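Local coordinates for protein fanconi-associated nuclease 1 homolog (Pseudomonas aeruginosa, PDB 5Y7Q) that belongs to the Fanconi-associated nuclease 1 family, uniting helix-turn-helix, SAP and VRR-NUC family regions in one chain, and is modelled with bound nucleic acid, at residues G416-E421 with A457-L462; S466-I471 with A499-P504; L61-E66 with R234-V239; D240-L245 with N272-G277. All coordinates share one frame; numbering follows the deposited sequence.

Interaction 1 of 4, residues G416-E421 with A457-L462; sequences GLLCWE and ACLGRL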
loop_
_atom_site.group_PDB
_atom_site.type_symbol
_atom_site.label_atom_id
_atom_site.label_comp_id
_atom_site.label_asym_id
_atom_site.label_seq_id
_atom_site.Cartn_x
_atom_site.Cartn_y
_atom_site.Cartn_z
ATOM N N GLY A 416 -3.256 7.766 -17.541
ATOM C CA GLY A 416 -2.142 8.386 -16.864
ATOM C C GLY A 416 -1.198 9.071 -17.820
ATOM O O GLY A 416 -0.552 10.064 -17.460
ATOM N N LEU A 417 -1.107 8.559 -19.048
ATOM C CA LEU A 417 -0.299 9.217 -20.059
ATOM C C LEU A 417 -0.938 10.524 -20.495
ATOM O O LEU A 417 -0.272 11.569 -20.542
ATOM C CB LEU A 417 -0.089 8.283 -21.245
ATOM C CG LEU A 417 0.979 7.261 -20.846
ATOM C CD1 LEU A 417 1.004 6.111 -21.850
ATOM C CD2 LEU A 417 2.381 7.936 -20.689
ATOM N N LEU A 418 -2.229 10.497 -20.829
ATOM C CA LEU A 418 -2.838 11.737 -21.301
ATOM C C LEU A 418 -2.802 12.787 -20.204
ATOM O O LEU A 418 -2.372 13.931 -20.426
ATOM C CB LEU A 418 -4.273 11.489 -21.774
ATOM C CG LEU A 418 -5.019 12.650 -22.408
ATOM C CD1 LEU A 418 -4.205 13.319 -23.537
ATOM C CD2 LEU A 418 -6.361 12.133 -22.922
ATOM N N CYS A 419 -3.173 12.383 -18.994
ATOM C CA CYS A 419 -3.413 13.300 -17.897
ATOM C C CYS A 419 -2.200 13.501 -17.013
ATOM O O CYS A 419 -2.325 14.098 -15.941
ATOM C CB CYS A 419 -4.610 12.821 -17.093
ATOM S SG CYS A 419 -6.105 13.120 -18.019
ATOM N N TRP A 420 -1.046 12.984 -17.434
ATOM C CA TRP A 420 0.199 13.099 -16.678
ATOM C C TRP A 420 0.454 14.509 -16.145
ATOM O O TRP A 420 0.815 14.686 -14.976
ATOM C CB TRP A 420 1.348 12.680 -17.579
ATOM C CG TRP A 420 2.610 12.560 -16.887
ATOM C CD1 TRP A 420 3.494 13.559 -16.617
ATOM C CD2 TRP A 420 3.186 11.356 -16.383
ATOM N NE1 TRP A 420 4.592 13.049 -15.958
ATOM C CE2 TRP A 420 4.425 11.697 -15.805
ATOM C CE3 TRP A 420 2.772 10.026 -16.356
ATOM C CZ2 TRP A 420 5.256 10.747 -15.204
ATOM C CZ3 TRP A 420 3.603 9.076 -15.749
ATOM C CH2 TRP A 420 4.825 9.442 -15.190
ATOM N N GLU A 421 0.294 15.524 -16.998
ATOM C CA GLU A 421 0.658 16.876 -16.603
ATOM C C GLU A 421 -0.278 17.433 -15.546
ATOM O O GLU A 421 0.121 18.331 -14.796
ATOM C CB GLU A 421 0.704 17.796 -17.825
ATOM C CG GLU A 421 2.124 18.125 -18.277
ATOM C CD GLU A 421 2.543 17.397 -19.550
ATOM O OE1 GLU A 421 1.763 17.411 -20.531
ATOM O OE2 GLU A 421 3.658 16.822 -19.566
ATOM N N ALA A 457 -8.409 20.500 -19.846
ATOM C CA ALA A 457 -7.386 20.658 -20.866
ATOM C C ALA A 457 -6.988 19.289 -21.418
ATOM O O ALA A 457 -7.240 19.006 -22.592
ATOM C CB ALA A 457 -6.179 21.406 -20.311
ATOM N N CYS A 458 -6.403 18.421 -20.576
ATOM C CA CYS A 458 -5.819 17.173 -21.072
ATOM C C CYS A 458 -6.866 16.304 -21.755
ATOM O O CYS A 458 -6.686 15.881 -22.905
ATOM C CB CYS A 458 -5.159 16.404 -19.929
ATOM S SG CYS A 458 -3.509 16.985 -19.437
ATOM N N LEU A 459 -7.970 16.032 -21.059
ATOM C CA LEU A 459 -9.054 15.257 -21.655
ATOM C C LEU A 459 -9.560 15.891 -22.942
ATOM O O LEU A 459 -10.000 15.180 -23.858
ATOM C CB LEU A 459 -10.197 15.129 -20.661
ATOM C CG LEU A 459 -9.853 14.418 -19.370
ATOM C CD1 LEU A 459 -11.094 14.397 -18.521
ATOM C CD2 LEU A 459 -9.355 13.009 -19.679
ATOM N N GLY A 460 -9.509 17.226 -23.022
ATOM C CA GLY A 460 -9.914 17.915 -24.229
ATOM C C GLY A 460 -9.210 17.407 -25.467
ATOM O O GLY A 460 -9.830 17.296 -26.524
ATOM N N ARG A 461 -7.926 17.041 -25.351
ATOM C CA ARG A 461 -7.202 16.583 -26.537
ATOM C C ARG A 461 -7.862 15.373 -27.190
ATOM O O ARG A 461 -7.481 15.015 -28.311
ATOM C CB ARG A 461 -5.746 16.237 -26.212
ATOM C CG ARG A 461 -5.033 17.233 -25.313
ATOM C CD ARG A 461 -3.520 17.017 -25.281
ATOM N NE ARG A 461 -2.845 17.861 -26.265
ATOM C CZ ARG A 461 -1.548 18.154 -26.246
ATOM N NH1 ARG A 461 -0.766 17.671 -25.280
ATOM N NH2 ARG A 461 -1.034 18.939 -27.192
ATOM N N LEU A 462 -8.834 14.743 -26.520
ATOM C CA LEU A 462 -9.594 13.666 -27.135
ATOM C C LEU A 462 -10.586 14.169 -28.190
ATOM O O LEU A 462 -10.957 13.402 -29.088
ATOM C CB LEU A 462 -10.333 12.879 -26.051
ATOM C CG LEU A 462 -9.597 12.054 -24.993
ATOM C CD1 LEU A 462 -10.566 11.634 -23.902
ATOM C CD2 LEU A 462 -8.944 10.824 -25.596
#
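L418 pushes its isobutyl group against the C-terminal part of helix 452-460 and the residues after it. The whole branched end sits over the backbone oxygen C458 O, with CD1 of L418 at 3.6 Å, and the two methyls differ in their second partners. CD1 reaches the aliphatic part of R461, whose CD is 4.1 Å away. CD2 turns to L462, where CG is 3.8 Å off; the two leucines meet aslant rather than end to end. With CG of L418 anti to its own backbone N (chi1 -175°), the side chain stretches straight out of its helix and across this backbone oxygen. C419 works one step further on. Its sulfur touches two neighbours, L459 CD2 at 3.7 Å and C458 CB at 3.9 Å, so the contact here is apolar. C458 in turn sends its own sulfur back toward 416-421, where C458 SG sits 3.4 Å from L418 O. R461 bends at chi3, carrying its guanidinium past L418 to the side of E421, with R461 NH1 5.4 Å from E421 OE1: too far apart to bond, though the charges are opposite. L459 and L462 also rest on helix 505-517, and R461 on A470 and R474 of helix 467-478. C419 is where helix 409-418 ends and helix 420-423 begins, in the N-cap position of the latter. This is helix-to-helix packing at a break between consecutive helices, with a leucine and a cysteine at the break set against a third helix.

Interaction 2 of 4, residues S466-I471 with A499-P504; sequences SYRDAI and ALDCLP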
loop_
_atom_site.group_PDB
_atom_site.type_symbol
_atom_site.label_atom_id
_atom_site.label_comp_id
_atom_site.label_asym_id
_atom_site.label_seq_id
_atom_site.Cartn_x
_atom_site.Cartn_y
_atom_site.Cartn_z
ATOM N N SER A 466 -5.286 15.579 -31.357
ATOM C CA SER A 466 -3.963 15.695 -30.763
ATOM C C SER A 466 -3.676 14.671 -29.665
ATOM O O SER A 466 -2.520 14.568 -29.235
ATOM C CB SER A 466 -3.809 17.105 -30.211
ATOM O OG SER A 466 -5.012 17.479 -29.571
ATOM N N TYR A 467 -4.673 13.915 -29.201
ATOM C CA TYR A 467 -4.440 13.060 -28.045
ATOM C C TYR A 467 -3.466 11.926 -28.360
ATOM O O TYR A 467 -2.644 11.560 -27.510
ATOM C CB TYR A 467 -5.762 12.522 -27.499
ATOM C CG TYR A 467 -6.390 11.386 -28.276
ATOM C CD1 TYR A 467 -7.225 11.630 -29.379
ATOM C CD2 TYR A 467 -6.191 10.066 -27.882
ATOM C CE1 TYR A 467 -7.806 10.590 -30.066
ATOM C CE2 TYR A 467 -6.764 9.024 -28.566
ATOM C CZ TYR A 467 -7.568 9.290 -29.661
ATOM O OH TYR A 467 -8.134 8.234 -30.337
ATOM N N ARG A 468 -3.527 11.366 -29.570
ATOM C CA ARG A 468 -2.573 10.327 -29.953
ATOM C C ARG A 468 -1.136 10.822 -29.821
ATOM O O ARG A 468 -0.328 10.238 -29.086
ATOM C CB ARG A 468 -2.836 9.868 -31.385
ATOM C CG ARG A 468 -4.179 9.244 -31.578
ATOM C CD ARG A 468 -4.299 8.539 -32.909
ATOM N NE ARG A 468 -5.573 7.847 -32.932
ATOM C CZ ARG A 468 -6.729 8.445 -33.200
ATOM N NH1 ARG A 468 -6.755 9.745 -33.496
ATOM N NH2 ARG A 468 -7.856 7.740 -33.180
ATOM N N ASP A 469 -0.797 11.899 -30.540
ATOM C CA ASP A 469 0.566 12.421 -30.474
ATOM C C ASP A 469 0.958 12.739 -29.038
ATOM O O ASP A 469 2.084 12.457 -28.617
ATOM C CB ASP A 469 0.712 13.661 -31.361
ATOM C CG ASP A 469 0.646 13.325 -32.839
ATOM O OD1 ASP A 469 0.884 12.138 -33.167
ATOM O OD2 ASP A 469 0.359 14.236 -33.664
ATOM N N ALA A 470 0.027 13.311 -28.274
ATOM C CA ALA A 470 0.313 13.712 -26.906
ATOM C C ALA A 470 0.688 12.505 -26.056
ATOM O O ALA A 470 1.633 12.554 -25.260
ATOM C CB ALA A 470 -0.906 14.431 -26.334
ATOM N N ILE A 471 -0.023 11.401 -26.246
ATOM C CA ILE A 471 0.261 10.197 -25.489
ATOM C C ILE A 471 1.572 9.559 -25.937
ATOM O O ILE A 471 2.336 9.070 -25.107
ATOM C CB ILE A 471 -0.937 9.239 -25.598
ATOM C CG1 ILE A 471 -1.972 9.613 -24.530
ATOM C CG2 ILE A 471 -0.513 7.790 -25.518
ATOM C CD1 ILE A 471 -3.363 9.108 -24.833
ATOM N N ALA A 499 -3.755 0.086 -29.516
ATOM C CA ALA A 499 -4.752 0.729 -28.667
ATOM C C ALA A 499 -5.114 2.117 -29.192
ATOM O O ALA A 499 -6.296 2.475 -29.257
ATOM C CB ALA A 499 -4.245 0.800 -27.235
ATOM N N LEU A 500 -4.118 2.882 -29.638
ATOM C CA LEU A 500 -4.364 4.252 -30.064
ATOM C C LEU A 500 -5.265 4.285 -31.279
ATOM O O LEU A 500 -6.212 5.079 -31.351
ATOM C CB LEU A 500 -3.048 4.951 -30.371
ATOM C CG LEU A 500 -2.248 5.455 -29.169
ATOM C CD1 LEU A 500 -1.233 6.480 -29.653
ATOM C CD2 LEU A 500 -3.148 6.072 -28.112
ATOM N N ASP A 501 -4.964 3.449 -32.261
ATOM C CA ASP A 501 -5.683 3.548 -33.515
ATOM C C ASP A 501 -6.994 2.764 -33.523
ATOM O O ASP A 501 -7.882 3.094 -34.317
ATOM C CB ASP A 501 -4.736 3.153 -34.655
ATOM C CG ASP A 501 -3.591 4.191 -34.848
ATOM O OD1 ASP A 501 -3.809 5.215 -35.553
ATOM O OD2 ASP A 501 -2.482 3.996 -34.281
ATOM N N CYS A 502 -7.158 1.764 -32.649
ATOM C CA CYS A 502 -8.402 1.000 -32.593
ATOM C C CYS A 502 -9.406 1.465 -31.543
ATOM O O CYS A 502 -10.565 1.055 -31.613
ATOM C CB CYS A 502 -8.114 -0.483 -32.337
ATOM S SG CYS A 502 -7.283 -1.349 -33.671
ATOM N N LEU A 503 -9.028 2.312 -30.587
ATOM C CA LEU A 503 -9.963 2.667 -29.524
ATOM C C LEU A 503 -10.604 4.007 -29.821
ATOM O O LEU A 503 -9.885 5.004 -30.002
ATOM C CB LEU A 503 -9.266 2.715 -28.169
ATOM C CG LEU A 503 -8.865 1.373 -27.536
ATOM C CD1 LEU A 503 -8.086 1.573 -26.250
ATOM C CD2 LEU A 503 -10.086 0.514 -27.292
ATOM N N PRO A 504 -11.934 4.082 -29.850
ATOM C CA PRO A 504 -12.606 5.366 -30.068
ATOM C C PRO A 504 -12.269 6.353 -28.966
ATOM O O PRO A 504 -12.123 5.986 -27.801
ATOM C CB PRO A 504 -14.096 5.000 -30.043
ATOM C CG PRO A 504 -14.144 3.530 -30.297
ATOM C CD PRO A 504 -12.890 2.977 -29.690
#
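R468 NE donates to L500 O across 3.3 Å, with an N-H...O angle of 150°. The nitrogen approaches from well above the carbonyl plane, 64° out of it, so neither lone pair of the oxygen is addressed, while the oxygen itself sits near the guanidinium edge. R468 reaches it because its chain runs extended from CG to NE. One guanidinium face is covered by Y467, whose CZ lies 3.7 Å above the centre of the group, and R468 CG lies over a face of the tyrosine ring, off toward its rim. The tyrosine, tilted against the guanidinium, probably limits the arginine's movement. D501 adds charge only: its OD1 is 4.1 Å from R468 NE and lies well off the guanidinium plane, so no N-H points at it. Beside the polar contact, L500 supplies an apolar one. Its CD1 lies 4.1 Å from R468 CB, and its CD2 lies 4.1 Å from I471 CG2, L500 and I471 lying alongside and running opposite ways. Within the VRR-NUC family region, the contact joins the N-terminal part of helix 467-478 to the last turn of helix 493-502. Around it I471 packs on L417 and L418 of helix 409-418, Y467 on A505 and L508 of helix 505-517, and L503 and P504 on Y539 of strand 538-545.

Interaction 3 of 4, residues L61-E66 with R234-V239; sequences LLDDQE and RLRADV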
loop_
_atom_site.group_PDB
_atom_site.type_symbol
_atom_site.label_atom_id
_atom_site.label_comp_id
_atom_site.label_asym_id
_atom_site.label_seq_id
_atom_site.Cartn_x
_atom_site.Cartn_y
_atom_site.Cartn_z
ATOM N N LEU A 61 8.178 23.190 13.847
ATOM C CA LEU A 61 7.522 22.021 14.404
ATOM C C LEU A 61 8.390 21.237 15.387
ATOM O O LEU A 61 7.885 20.323 16.048
ATOM C CB LEU A 61 7.084 21.111 13.249
ATOM C CG LEU A 61 5.971 20.098 13.436
ATOM C CD1 LEU A 61 5.032 20.220 12.267
ATOM C CD2 LEU A 61 6.563 18.698 13.497
ATOM N N LEU A 62 9.672 21.566 15.508
ATOM C CA LEU A 62 10.603 20.747 16.273
ATOM C C LEU A 62 10.607 21.152 17.745
ATOM O O LEU A 62 10.447 22.327 18.089
ATOM C CB LEU A 62 12.017 20.855 15.703
ATOM C CG LEU A 62 12.303 20.574 14.224
ATOM C CD1 LEU A 62 13.701 20.010 14.065
ATOM C CD2 LEU A 62 11.291 19.628 13.582
ATOM N N ASP A 63 10.783 20.155 18.616
ATOM C CA ASP A 63 10.855 20.365 20.056
ATOM C C ASP A 63 12.319 20.442 20.520
ATOM O O ASP A 63 13.256 20.514 19.717
ATOM C CB ASP A 63 10.056 19.275 20.783
ATOM C CG ASP A 63 10.875 18.026 21.096
ATOM O OD1 ASP A 63 11.778 17.663 20.314
ATOM O OD2 ASP A 63 10.605 17.401 22.145
ATOM N N ASP A 64 12.520 20.433 21.839
ATOM C CA ASP A 64 13.859 20.614 22.389
ATOM C C ASP A 64 14.739 19.385 22.153
ATOM O O ASP A 64 15.874 19.509 21.669
ATOM C CB ASP A 64 13.752 20.948 23.874
ATOM C CG ASP A 64 12.630 21.946 24.169
ATOM O OD1 ASP A 64 11.531 21.796 23.568
ATOM O OD2 ASP A 64 12.847 22.872 24.995
ATOM N N GLN A 65 14.236 18.191 22.489
ATOM C CA GLN A 65 15.004 16.960 22.270
ATOM C C GLN A 65 15.461 16.841 20.815
ATOM O O GLN A 65 16.597 16.429 20.539
ATOM C CB GLN A 65 14.168 15.729 22.675
ATOM C CG GLN A 65 14.546 15.048 24.027
ATOM C CD GLN A 65 14.045 15.793 25.300
ATOM O OE1 GLN A 65 13.143 16.637 25.240
ATOM N NE2 GLN A 65 14.638 15.463 26.451
ATOM N N GLU A 66 14.596 17.229 19.875
ATOM C CA GLU A 66 14.894 17.069 18.454
ATOM C C GLU A 66 16.011 18.002 18.008
ATOM O O GLU A 66 16.929 17.586 17.286
ATOM C CB GLU A 66 13.635 17.324 17.626
ATOM C CG GLU A 66 12.769 16.108 17.432
ATOM C CD GLU A 66 11.325 16.328 17.822
ATOM O OE1 GLU A 66 10.680 15.314 18.176
ATOM O OE2 GLU A 66 10.843 17.499 17.784
ATOM N N ARG A 234 1.520 19.865 9.095
ATOM C CA ARG A 234 1.394 21.267 9.500
ATOM C C ARG A 234 1.598 21.384 11.007
ATOM O O ARG A 234 2.568 21.997 11.454
ATOM C CB ARG A 234 0.052 21.843 9.049
ATOM C CG ARG A 234 -0.039 22.093 7.545
ATOM C CD ARG A 234 -1.277 22.910 7.202
ATOM N NE ARG A 234 -2.338 22.736 8.197
ATOM C CZ ARG A 234 -2.750 23.685 9.038
ATOM N NH1 ARG A 234 -2.204 24.901 9.002
ATOM N NH2 ARG A 234 -3.716 23.418 9.911
ATOM N N LEU A 235 0.692 20.813 11.801
ATOM C CA LEU A 235 0.834 20.839 13.254
ATOM C C LEU A 235 1.770 19.738 13.742
ATOM O O LEU A 235 1.911 18.688 13.115
ATOM C CB LEU A 235 -0.516 20.670 13.950
ATOM C CG LEU A 235 -1.613 21.710 13.738
ATOM C CD1 LEU A 235 -2.594 21.241 12.674
ATOM C CD2 LEU A 235 -2.334 21.973 15.051
ATOM N N ARG A 236 2.395 19.977 14.893
ATOM C CA ARG A 236 3.109 18.896 15.556
ATOM C C ARG A 236 2.155 17.781 15.960
ATOM O O ARG A 236 2.457 16.596 15.772
ATOM C CB ARG A 236 3.855 19.420 16.777
ATOM C CG ARG A 236 4.455 18.306 17.590
ATOM C CD ARG A 236 5.188 18.817 18.799
ATOM N NE ARG A 236 6.072 17.778 19.313
ATOM C CZ ARG A 236 7.296 17.546 18.850
ATOM N NH1 ARG A 236 8.026 16.572 19.374
ATOM N NH2 ARG A 236 7.795 18.286 17.865
ATOM N N ALA A 237 0.984 18.142 16.499
ATOM C CA ALA A 237 0.033 17.134 16.964
ATOM C C ALA A 237 -0.411 16.185 15.863
ATOM O O ALA A 237 -0.881 15.090 16.177
ATOM C CB ALA A 237 -1.199 17.789 17.579
ATOM N N ASP A 238 -0.281 16.571 14.589
ATOM C CA ASP A 238 -0.638 15.659 13.501
ATOM C C ASP A 238 0.429 14.589 13.309
ATOM O O ASP A 238 0.097 13.418 13.082
ATOM C CB ASP A 238 -0.879 16.430 12.198
ATOM C CG ASP A 238 -2.083 17.366 12.285
ATOM O OD1 ASP A 238 -2.132 18.358 11.518
ATOM O OD2 ASP A 238 -2.969 17.112 13.136
ATOM N N VAL A 239 1.711 14.961 13.413
ATOM C CA VAL A 239 2.770 13.961 13.551
ATOM C C VAL A 239 2.494 13.056 14.750
ATOM O O VAL A 239 2.442 11.822 14.618
ATOM C CB VAL A 239 4.143 14.641 13.680
ATOM C CG1 VAL A 239 5.258 13.592 13.754
ATOM C CG2 VAL A 239 4.362 15.631 12.548
#
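R236, at the start of helix 236-253, forms a salt-bridge network with D63 and E66, the two residues of the capping box that opens helix 64-75 in the helix-turn-helix family region. R236 grips the E66 carboxylate end-on with two nitrogens: NH1 donates to OE1 at 3.2 Å and NH2 to OE2 at 3.1 Å. Both oxygens use their syn lone pairs and lie close to the guanidinium plane, although the carboxylate is twisted 33° from that plane. D63 takes a different side, its CB resting 3.4 Å above one guanidinium face, offset toward the rim; its carboxylate contributes a long charge pair and no directed N-H. Among the other hydrogen bonds, E66 OE2 also accepts from D63 N at 2.8 Å, nearly straight at 172°, so this oxygen serves the cap and the arginine at once. R236 NH2 makes a further, weak bond to the backbone L61 O. The arginine reaches this cluster with its chain extended from CG to NE and CG anti to the backbone N (chi1 172°). R195 of helix 190-201 stands nearby, its charge close to that of R236 and weakly paired with E66. The apolar layer belongs to L61, which lies along the backbone of R236, its CG 3.8 Å from R236 CA, and sets its CD2 methyl 3.9 Å from V239 CG2.

Interaction 4 of 4, residues D240-L245 with N272-G277; sequences DAYLHL and NPWLEG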
loop_
_atom_site.group_PDB
_atom_site.type_symbol
_atom_site.label_atom_id
_atom_site.label_comp_id
_atom_site.label_asym_id
_atom_site.label_seq_id
_atom_site.Cartn_x
_atom_site.Cartn_y
_atom_site.Cartn_z
ATOM N N ASP A 240 2.300 13.657 15.935
ATOM C CA ASP A 240 1.966 12.870 17.125
ATOM C C ASP A 240 0.844 11.869 16.845
ATOM O O ASP A 240 0.918 10.704 17.254
ATOM C CB ASP A 240 1.557 13.787 18.286
ATOM C CG ASP A 240 2.698 14.650 18.794
ATOM O OD1 ASP A 240 3.863 14.266 18.602
ATOM O OD2 ASP A 240 2.436 15.715 19.399
ATOM N N ALA A 241 -0.193 12.298 16.124
ATOM C CA ALA A 241 -1.342 11.427 15.929
ATOM C C ALA A 241 -1.012 10.286 14.987
ATOM O O ALA A 241 -1.377 9.139 15.257
ATOM C CB ALA A 241 -2.538 12.223 15.412
ATOM N N TYR A 242 -0.352 10.582 13.861
ATOM C CA TYR A 242 0.064 9.517 12.942
ATOM C C TYR A 242 0.860 8.463 13.694
ATOM O O TYR A 242 0.640 7.253 13.517
ATOM C CB TYR A 242 0.900 10.105 11.792
ATOM C CG TYR A 242 1.047 9.259 10.543
ATOM C CD1 TYR A 242 1.780 8.089 10.550
ATOM C CD2 TYR A 242 0.470 9.657 9.342
ATOM C CE1 TYR A 242 1.913 7.309 9.403
ATOM C CE2 TYR A 242 0.595 8.886 8.185
ATOM C CZ TYR A 242 1.325 7.710 8.220
ATOM O OH TYR A 242 1.470 6.932 7.075
ATOM N N LEU A 243 1.764 8.911 14.582
ATOM C CA LEU A 243 2.541 7.964 15.367
ATOM C C LEU A 243 1.650 7.159 16.291
ATOM O O LEU A 243 1.889 5.963 16.510
ATOM C CB LEU A 243 3.618 8.689 16.156
ATOM C CG LEU A 243 4.753 9.140 15.248
ATOM C CD1 LEU A 243 5.698 10.033 16.002
ATOM C CD2 LEU A 243 5.469 7.929 14.657
ATOM N N HIS A 244 0.603 7.778 16.832
ATOM C CA HIS A 244 -0.249 7.015 17.732
ATOM C C HIS A 244 -1.045 5.952 16.982
ATOM O O HIS A 244 -1.145 4.807 17.433
ATOM C CB HIS A 244 -1.184 7.916 18.507
ATOM C CG HIS A 244 -1.970 7.165 19.525
ATOM N ND1 HIS A 244 -3.345 7.225 19.603
ATOM C CD2 HIS A 244 -1.573 6.278 20.470
ATOM C CE1 HIS A 244 -3.760 6.435 20.576
ATOM N NE2 HIS A 244 -2.706 5.845 21.114
ATOM N N LEU A 245 -1.641 6.309 15.851
ATOM C CA LEU A 245 -2.360 5.301 15.092
ATOM C C LEU A 245 -1.417 4.194 14.691
ATOM O O LEU A 245 -1.693 3.018 14.947
ATOM C CB LEU A 245 -3.033 5.916 13.870
ATOM C CG LEU A 245 -3.993 7.060 14.207
ATOM C CD1 LEU A 245 -4.587 7.652 12.944
ATOM C CD2 LEU A 245 -5.077 6.558 15.140
ATOM N N ASN A 272 -7.774 17.048 11.048
ATOM C CA ASN A 272 -7.090 16.840 9.778
ATOM C C ASN A 272 -7.708 15.663 9.035
ATOM O O ASN A 272 -7.741 14.549 9.576
ATOM C CB ASN A 272 -5.597 16.600 9.992
ATOM C CG ASN A 272 -4.857 16.368 8.689
ATOM O OD1 ASN A 272 -4.814 15.245 8.179
ATOM N ND2 ASN A 272 -4.272 17.431 8.139
ATOM N N PRO A 273 -8.208 15.858 7.813
ATOM C CA PRO A 273 -8.935 14.768 7.142
ATOM C C PRO A 273 -8.055 13.602 6.734
ATOM O O PRO A 273 -8.460 12.443 6.900
ATOM C CB PRO A 273 -9.557 15.470 5.931
ATOM C CG PRO A 273 -8.593 16.555 5.610
ATOM C CD PRO A 273 -8.010 17.019 6.927
ATOM N N TRP A 274 -6.859 13.866 6.205
ATOM C CA TRP A 274 -6.011 12.769 5.748
ATOM C C TRP A 274 -5.587 11.876 6.912
ATOM O O TRP A 274 -5.347 10.675 6.719
ATOM C CB TRP A 274 -4.816 13.336 4.972
ATOM C CG TRP A 274 -3.511 12.631 5.173
ATOM C CD1 TRP A 274 -3.179 11.360 4.785
ATOM C CD2 TRP A 274 -2.347 13.177 5.799
ATOM N NE1 TRP A 274 -1.883 11.079 5.151
ATOM C CE2 TRP A 274 -1.349 12.180 5.769
ATOM C CE3 TRP A 274 -2.052 14.416 6.391
ATOM C CZ2 TRP A 274 -0.078 12.385 6.307
ATOM C CZ3 TRP A 274 -0.796 14.619 6.918
ATOM C CH2 TRP A 274 0.179 13.609 6.870
ATOM N N LEU A 275 -5.548 12.445 8.129
ATOM C CA LEU A 275 -5.305 11.681 9.354
ATOM C C LEU A 275 -6.538 10.873 9.767
ATOM O O LEU A 275 -6.423 9.710 10.194
ATOM C CB LEU A 275 -4.904 12.651 10.460
ATOM C CG LEU A 275 -3.955 12.260 11.586
ATOM C CD1 LEU A 275 -2.747 11.530 11.056
ATOM C CD2 LEU A 275 -3.530 13.533 12.295
ATOM N N GLU A 276 -7.729 11.484 9.646
ATOM C CA GLU A 276 -8.988 10.794 9.918
ATOM C C GLU A 276 -9.184 9.605 8.985
ATOM O O GLU A 276 -9.871 8.638 9.341
ATOM C CB GLU A 276 -10.149 11.788 9.798
ATOM C CG GLU A 276 -11.554 11.223 10.029
ATOM C CD GLU A 276 -11.826 10.824 11.477
ATOM O OE1 GLU A 276 -10.960 11.069 12.340
ATOM O OE2 GLU A 276 -12.910 10.259 11.750
ATOM N N GLY A 277 -8.575 9.646 7.797
ATOM C CA GLY A 277 -8.543 8.460 6.957
ATOM C C GLY A 277 -7.820 7.301 7.615
ATOM O O GLY A 277 -8.329 6.182 7.662
#
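Y242 and W274 meet obliquely through Y242 CE2 and W274 CZ2, 4.0 Å apart, the two side chains as a whole crossing at about a right angle. F233 meets the indole as well, so the tryptophan belongs to a small aromatic group at the margin of the interface. The motif is a pair of side-by-side parallel helices: the segments 240-245 and 273-277 run only 6° apart with their axes 10.5 Å from each other, and the second of them is capped by N272. L275 carries most of the contact from 272-277. Its two methyls touch successive residues of the neighbouring helix, CD2 against A241 CB at 3.5 Å and CD1 against Y242, where it lies 3.8 Å from the backbone N and 4.0 Å from CB. Y242 holds CG anti to its backbone N (chi1 -161°), which swings the phenol toward the tryptophan and past the leucine. One turn further on, L245 lays CD1 3.9 Å from L275 O. Nothing polar joins the two segments; the interface is hydrophobic and largely buried. L245 also packs on L282 and on the side chains of R278 and R279 along helix 273-292, and Y242 packs on L198 of helix 190-201. The contact thus ties two long helices of the helical middle of the chain, its nearest atom about 8 Å from the bound nucleic acid. At the start of the second helix, N272 OD1 accepts from L275 N at 2.9 Å, in the plane of its carbonyl, fixing the first turn that carries the leucine.

How the interactions relate
From the N terminus, interaction 3 closes the longest loop, bringing residues 61-66 back to 234-239 across 167 residues and tying the helix-turn-helix region to the start of helix 236-253. Interaction 4 opens at the very next residue on that helix and closes a short loop onto helix 273-292; the two touch through D238, beside L275 and N272. Far along the chain, interaction 1 joins the end of helix 409-418 and the corner after it to helix 452-460, and interaction 2 follows at once, linking helices 467-478 and 493-502. R461 and L462 pack on Y467, so these two also form one block. All four are in series: none nests or crosses. The two pairs lie well apart.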